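Catechol 1,2 dioxygenase (Acinetobacter radioresistens, PDB 2XSU) probably catalyses the ferric iron-dependent intradiol cleavage of catechol by dioxygen, giving cis,cis-muconate in the beta-ketoadipate pathway. Local coordinates at residues V134-I139 / V192-M197; I138-V143 / F284-F289. The protein carries 1 engineered substitution. All coordinates share one frame; numbering follows the deposited sequence.

Contact 1. Residues V134-I139 / V192-M197; sequences VDTLII and VALTTM
M197 lies roughly perpendicular to L137. The sulfur of M197 lies against both methyls of L137, with SD 4.0 Å from CD1 and also 4.0 Å from CD2. The M197 chain is not extended, and its CG also packs on D135 CB at 3.7 Å. L137 and T195 run alongside each other; L137 CD2 is 4.0 Å from T195 CG2. T195 OG1 turns to another partner, H160 NE2. Strands 136-139 and 192-196 are antiparallel neighbours in the core sheet of the intradiol dioxygenase domain, which belongs to the transthyretin clan. L137, I139, A193 and T195 share one face, where I139 also meets F242. On the other face, L194 CD1 touches two side chains of the partner strand. It sits 3.6 Å from T136 CG2 and 3.8 Å from I138 CG1. L194 CG is anti to the backbone N (chi1 173°), and CD1 beyond it comes nearer to the partner strand. Five backbone hydrogen bonds join the two segments; one, from M197 N to D135 O, lies beyond the paired strands. V134, just before its strand begins, puts CG1 3.5 Å from T196 CG2, the two side chains nearly perpendicular.

Contact 2. Residues I138-V143 / F284-F289; sequences IIEGTV and FKHITF
I138 meets both F284 and H286 and has more surface buried here than any other residue of the contact. Its two branches divide the work. CG1 lies beside the backbone N (chi1 -70°) and carries CD1 to the F284 ring, 3.5 Å from CE1, in an oblique approach. The other branch, CG2, packs on the imidazole of H286, 3.8 Å from CD2. The carbonyl oxygen of I138 lies over one face of the same imidazole, while it accepts a hydrogen bond from I287 N. Strands 138-143 and 284-288 run parallel in the core sheet of the dioxygenase domain. I138 pairs with H286, I139 with I287 and E140 with T288, and four backbone hydrogen bonds join the two segments. I139 and I287 occupy the opposite face, where both touch F242. E140 and H286 are two steps apart in this register, yet their side chains join. H286 CG is anti to its own N (chi1 -175°), which carries the ring forward and over toward the neighbouring strand, where E140 lies. H286 NE2 gives a nearly straight hydrogen bond of 2.7 Å to E140 OE1. The oxygen lies at the ring edge, close to the imidazole plane. The carboxylate is turned 62° from the ring and receives the bond on its anti side, somewhat out of its own plane. E140 CG also packs 3.6 Å from H286 NE2. R278 makes a salt bridge to the same OE1, and the side chains of I138, F284 and H286 all touch it. OE1 thus serves two donors, which steadies the carboxylate; the ring itself is held by the NE2 bond and by I138 CG2 against CD2. A negative E140 beside NE2 would tend to favour a protonated H286, whereas the nearby R278 would probably oppose this.

Contacts 1 and 2 share strand 136-145 and overlap at I138 and I139. Their centres are 9 Å apart. This strand comes first in the chain, then 190-196, then 284-293, but in the sheet it lies between the other two. It is antiparallel to 190-196 and parallel to 284-293, so the sheet is mixed here. The two contacts also touch directly: T136 O probably accepts a hydrogen bond from K285 N, and D135 forms a salt bridge with K285, which is also paired with D268. Together they join strands distant in sequence within one dioxygenase domain. The I139 side chain is about 13 Å from the iron, and neither contact supplies a metal ligand.

Contact 1. Residues V134-I139 / V192-M197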
loop_
_atom_site.group_PDB
_atom_site.type_symbol
_atom_site.label_atom_id
_atom_site.label_comp_id
_atom_site.label_asym_id
_atom_site.label_seq_id
_atom_site.Cartn_x
_atom_site.Cartn_y
_atom_site.Cartn_z
ATOM N N VAL A 134 -34.851 5.845 15.605
ATOM C CA VAL A 134 -33.669 6.170 16.399
ATOM C C VAL A 134 -34.020 7.280 17.381
ATOM O O VAL A 134 -34.893 8.130 17.090
ATOM C CB VAL A 134 -32.439 6.571 15.501
ATOM C CG1 VAL A 134 -32.630 7.942 14.899
ATOM C CG2 VAL A 134 -31.165 6.513 16.316
ATOM N N ASP A 135 -33.339 7.270 18.532
ATOM C CA ASP A 135 -33.512 8.325 19.548
ATOM C C ASP A 135 -32.985 9.669 19.043
ATOM O O ASP A 135 -31.941 9.737 18.362
ATOM C CB ASP A 135 -32.761 8.004 20.850
ATOM C CG ASP A 135 -33.345 6.826 21.613
ATOM O OD1 ASP A 135 -34.512 6.456 21.383
ATOM O OD2 ASP A 135 -32.627 6.317 22.494
ATOM N N THR A 136 -33.721 10.726 19.374
ATOM C CA THR A 136 -33.234 12.090 19.214
ATOM C C THR A 136 -32.155 12.379 20.274
ATOM O O THR A 136 -32.241 11.926 21.422
ATOM C CB THR A 136 -34.401 13.080 19.408
ATOM O OG1 THR A 136 -35.333 12.908 18.341
ATOM C CG2 THR A 136 -33.912 14.494 19.376
ATOM N N LEU A 137 -31.096 13.082 19.859
ATOM C CA LEU A 137 -30.011 13.501 20.754
ATOM C C LEU A 137 -29.778 14.993 20.599
ATOM O O LEU A 137 -29.646 15.474 19.474
ATOM C CB LEU A 137 -28.705 12.763 20.388
ATOM C CG LEU A 137 -27.426 13.260 21.062
ATOM C CD1 LEU A 137 -27.451 13.066 22.581
ATOM C CD2 LEU A 137 -26.229 12.506 20.457
ATOM N N ILE A 138 -29.729 15.706 21.723
ATOM C CA ILE A 138 -29.215 17.077 21.755
ATOM C C ILE A 138 -27.828 17.056 22.385
ATOM O O ILE A 138 -27.628 16.484 23.494
ATOM C CB ILE A 138 -30.132 18.004 22.572
ATOM C CG1 ILE A 138 -31.438 18.212 21.792
ATOM C CG2 ILE A 138 -29.396 19.327 22.897
ATOM C CD1 ILE A 138 -32.551 18.977 22.534
ATOM N N ILE A 139 -26.870 17.656 21.680
ATOM C CA ILE A 139 -25.527 17.855 22.200
ATOM C C ILE A 139 -25.336 19.326 22.405
ATOM O O ILE A 139 -25.648 20.127 21.506
ATOM C CB ILE A 139 -24.425 17.427 21.186
ATOM C CG1 ILE A 139 -24.701 16.015 20.678
ATOM C CG2 ILE A 139 -23.052 17.553 21.804
ATOM C CD1 ILE A 139 -23.812 15.624 19.482
ATOM N N VAL A 192 -25.081 24.284 20.018
ATOM C CA VAL A 192 -26.111 23.277 20.231
ATOM C C VAL A 192 -26.318 22.537 18.922
ATOM O O VAL A 192 -26.536 23.145 17.862
ATOM C CB VAL A 192 -27.479 23.922 20.649
ATOM C CG1 VAL A 192 -28.566 22.858 20.833
ATOM C CG2 VAL A 192 -27.324 24.772 21.890
ATOM N N ALA A 193 -26.229 21.210 19.000
ATOM C CA ALA A 193 -26.574 20.360 17.900
ATOM C C ALA A 193 -27.790 19.497 18.233
ATOM O O ALA A 193 -27.806 18.767 19.222
ATOM C CB ALA A 193 -25.381 19.462 17.513
ATOM N N LEU A 194 -28.794 19.567 17.373
ATOM C CA LEU A 194 -29.946 18.656 17.421
ATOM C C LEU A 194 -29.730 17.552 16.388
ATOM O O LEU A 194 -29.588 17.793 15.183
ATOM C CB LEU A 194 -31.268 19.432 17.172
ATOM C CG LEU A 194 -32.546 18.579 17.019
ATOM C CD1 LEU A 194 -32.856 17.741 18.265
ATOM C CD2 LEU A 194 -33.747 19.490 16.642
ATOM N N THR A 195 -29.660 16.308 16.865
ATOM C CA THR A 195 -29.272 15.209 15.980
ATOM C C THR A 195 -29.926 13.892 16.417
ATOM O O THR A 195 -31.003 13.912 17.051
ATOM C CB THR A 195 -27.704 15.129 15.901
ATOM O OG1 THR A 195 -27.309 14.244 14.860
ATOM C CG2 THR A 195 -27.064 14.739 17.238
ATOM N N THR A 196 -29.300 12.775 16.044
ATOM C CA THR A 196 -29.766 11.441 16.428
ATOM C C THR A 196 -28.632 10.677 17.092
ATOM O O THR A 196 -27.454 11.028 16.905
ATOM C CB THR A 196 -30.310 10.643 15.243
ATOM O OG1 THR A 196 -29.353 10.615 14.166
ATOM C CG2 THR A 196 -31.602 11.289 14.738
ATOM N N MET A 197 -28.987 9.696 17.927
ATOM C CA MET A 197 -27.972 8.902 18.645
ATOM C C MET A 197 -27.132 8.071 17.681
ATOM O O MET A 197 -27.692 7.254 16.972
ATOM C CB MET A 197 -28.678 7.950 19.623
ATOM C CG MET A 197 -29.117 8.573 20.947
ATOM S SD MET A 197 -27.763 9.159 21.990
ATOM C CE MET A 197 -26.357 8.150 21.369
#

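Contact 2. Residues I138-V143 / F284-F289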
loop_
_atom_site.group_PDB
_atom_site.type_symbol
_atom_site.label_atom_id
_atom_site.label_comp_id
_atom_site.label_asym_id
_atom_site.label_seq_id
_atom_site.Cartn_x
_atom_site.Cartn_y
_atom_site.Cartn_z
ATOM N N ILE A 138 -29.729 15.706 21.723
ATOM C CA ILE A 138 -29.215 17.077 21.755
ATOM C C ILE A 138 -27.828 17.056 22.385
ATOM O O ILE A 138 -27.628 16.484 23.494
ATOM C CB ILE A 138 -30.132 18.004 22.572
ATOM C CG1 ILE A 138 -31.438 18.212 21.792
ATOM C CG2 ILE A 138 -29.396 19.327 22.897
ATOM C CD1 ILE A 138 -32.551 18.977 22.534
ATOM N N ILE A 139 -26.870 17.656 21.680
ATOM C CA ILE A 139 -25.527 17.855 22.200
ATOM C C ILE A 139 -25.336 19.326 22.405
ATOM O O ILE A 139 -25.648 20.127 21.506
ATOM C CB ILE A 139 -24.425 17.427 21.186
ATOM C CG1 ILE A 139 -24.701 16.015 20.678
ATOM C CG2 ILE A 139 -23.052 17.553 21.804
ATOM C CD1 ILE A 139 -23.812 15.624 19.482
ATOM N N GLU A 140 -24.828 19.717 23.565
ATOM C CA GLU A 140 -24.465 21.121 23.752
ATOM C C GLU A 140 -23.257 21.330 24.621
ATOM O O GLU A 140 -22.865 20.436 25.391
ATOM C CB GLU A 140 -25.633 21.991 24.191
ATOM C CG GLU A 140 -26.143 21.785 25.565
ATOM C CD GLU A 140 -27.520 22.471 25.760
ATOM O OE1 GLU A 140 -28.295 22.011 26.589
ATOM O OE2 GLU A 140 -27.835 23.462 25.075
ATOM N N GLY A 141 -22.619 22.475 24.424
ATOM C CA GLY A 141 -21.411 22.783 25.158
ATOM C C GLY A 141 -21.007 24.226 25.006
ATOM O O GLY A 141 -21.536 24.942 24.157
ATOM N N THR A 142 -20.055 24.618 25.847
ATOM C CA THR A 142 -19.424 25.920 25.786
ATOM C C THR A 142 -17.965 25.713 25.408
ATOM O O THR A 142 -17.314 24.780 25.914
ATOM C CB THR A 142 -19.533 26.604 27.165
ATOM O OG1 THR A 142 -20.916 26.671 27.561
ATOM C CG2 THR A 142 -18.935 28.037 27.131
ATOM N N VAL A 143 -17.439 26.582 24.547
ATOM C CA VAL A 143 -16.026 26.546 24.182
ATOM C C VAL A 143 -15.331 27.681 24.934
ATOM O O VAL A 143 -15.740 28.842 24.837
ATOM C CB VAL A 143 -15.810 26.674 22.658
ATOM C CG1 VAL A 143 -14.302 26.637 22.297
ATOM C CG2 VAL A 143 -16.584 25.550 21.913
ATOM N N PHE A 284 -36.019 12.617 24.776
ATOM C CA PHE A 284 -34.776 12.629 24.011
ATOM C C PHE A 284 -33.594 12.384 24.935
ATOM O O PHE A 284 -33.714 12.381 26.171
ATOM C CB PHE A 284 -34.611 13.964 23.228
ATOM C CG PHE A 284 -34.604 15.200 24.097
ATOM C CD1 PHE A 284 -33.408 15.806 24.459
ATOM C CD2 PHE A 284 -35.802 15.762 24.563
ATOM C CE1 PHE A 284 -33.362 16.919 25.251
ATOM C CE2 PHE A 284 -35.775 16.915 25.367
ATOM C CZ PHE A 284 -34.558 17.489 25.716
ATOM N N LYS A 285 -32.430 12.177 24.322
ATOM C CA LYS A 285 -31.191 12.045 25.052
ATOM C C LYS A 285 -30.456 13.349 24.982
ATOM O O LYS A 285 -30.573 14.074 23.969
ATOM C CB LYS A 285 -30.334 10.936 24.433
ATOM C CG LYS A 285 -31.013 9.561 24.420
ATOM C CD LYS A 285 -30.884 8.850 25.734
ATOM C CE LYS A 285 -31.195 7.382 25.537
ATOM N NZ LYS A 285 -32.658 7.159 25.333
ATOM N N HIS A 286 -29.721 13.643 26.042
ATOM C CA HIS A 286 -28.946 14.875 26.132
ATOM C C HIS A 286 -27.498 14.650 26.565
ATOM O O HIS A 286 -27.230 13.996 27.580
ATOM C CB HIS A 286 -29.628 15.862 27.093
ATOM C CG HIS A 286 -28.962 17.197 27.141
ATOM N ND1 HIS A 286 -27.836 17.440 27.893
ATOM C CD2 HIS A 286 -29.267 18.367 26.523
ATOM C CE1 HIS A 286 -27.471 18.704 27.741
ATOM N NE2 HIS A 286 -28.338 19.292 26.931
ATOM N N ILE A 287 -26.558 15.220 25.807
ATOM C CA ILE A 287 -25.135 15.149 26.153
ATOM C C ILE A 287 -24.557 16.546 26.253
ATOM O O ILE A 287 -24.801 17.395 25.373
ATOM C CB ILE A 287 -24.359 14.302 25.117
ATOM C CG1 ILE A 287 -24.732 12.831 25.321
ATOM C CG2 ILE A 287 -22.834 14.544 25.237
ATOM C CD1 ILE A 287 -24.192 11.893 24.275
ATOM N N THR A 288 -23.835 16.798 27.352
ATOM C CA THR A 288 -23.023 17.992 27.499
ATOM C C THR A 288 -21.586 17.652 27.148
ATOM O O THR A 288 -20.995 16.718 27.727
ATOM C CB THR A 288 -23.085 18.567 28.956
ATOM O OG1 THR A 288 -24.447 18.888 29.279
ATOM C CG2 THR A 288 -22.218 19.840 29.108
ATOM N N PHE A 289 -21.027 18.394 26.197
ATOM C CA PHE A 289 -19.618 18.276 25.890
ATOM C C PHE A 289 -18.991 19.676 25.728
ATOM O O PHE A 289 -19.090 20.316 24.656
ATOM C CB PHE A 289 -19.429 17.399 24.644
ATOM C CG PHE A 289 -17.979 17.074 24.341
ATOM C CD1 PHE A 289 -17.258 16.220 25.175
ATOM C CD2 PHE A 289 -17.356 17.605 23.198
ATOM C CE1 PHE A 289 -15.908 15.903 24.884
ATOM C CE2 PHE A 289 -16.010 17.308 22.909
ATOM C CZ PHE A 289 -15.293 16.457 23.758
#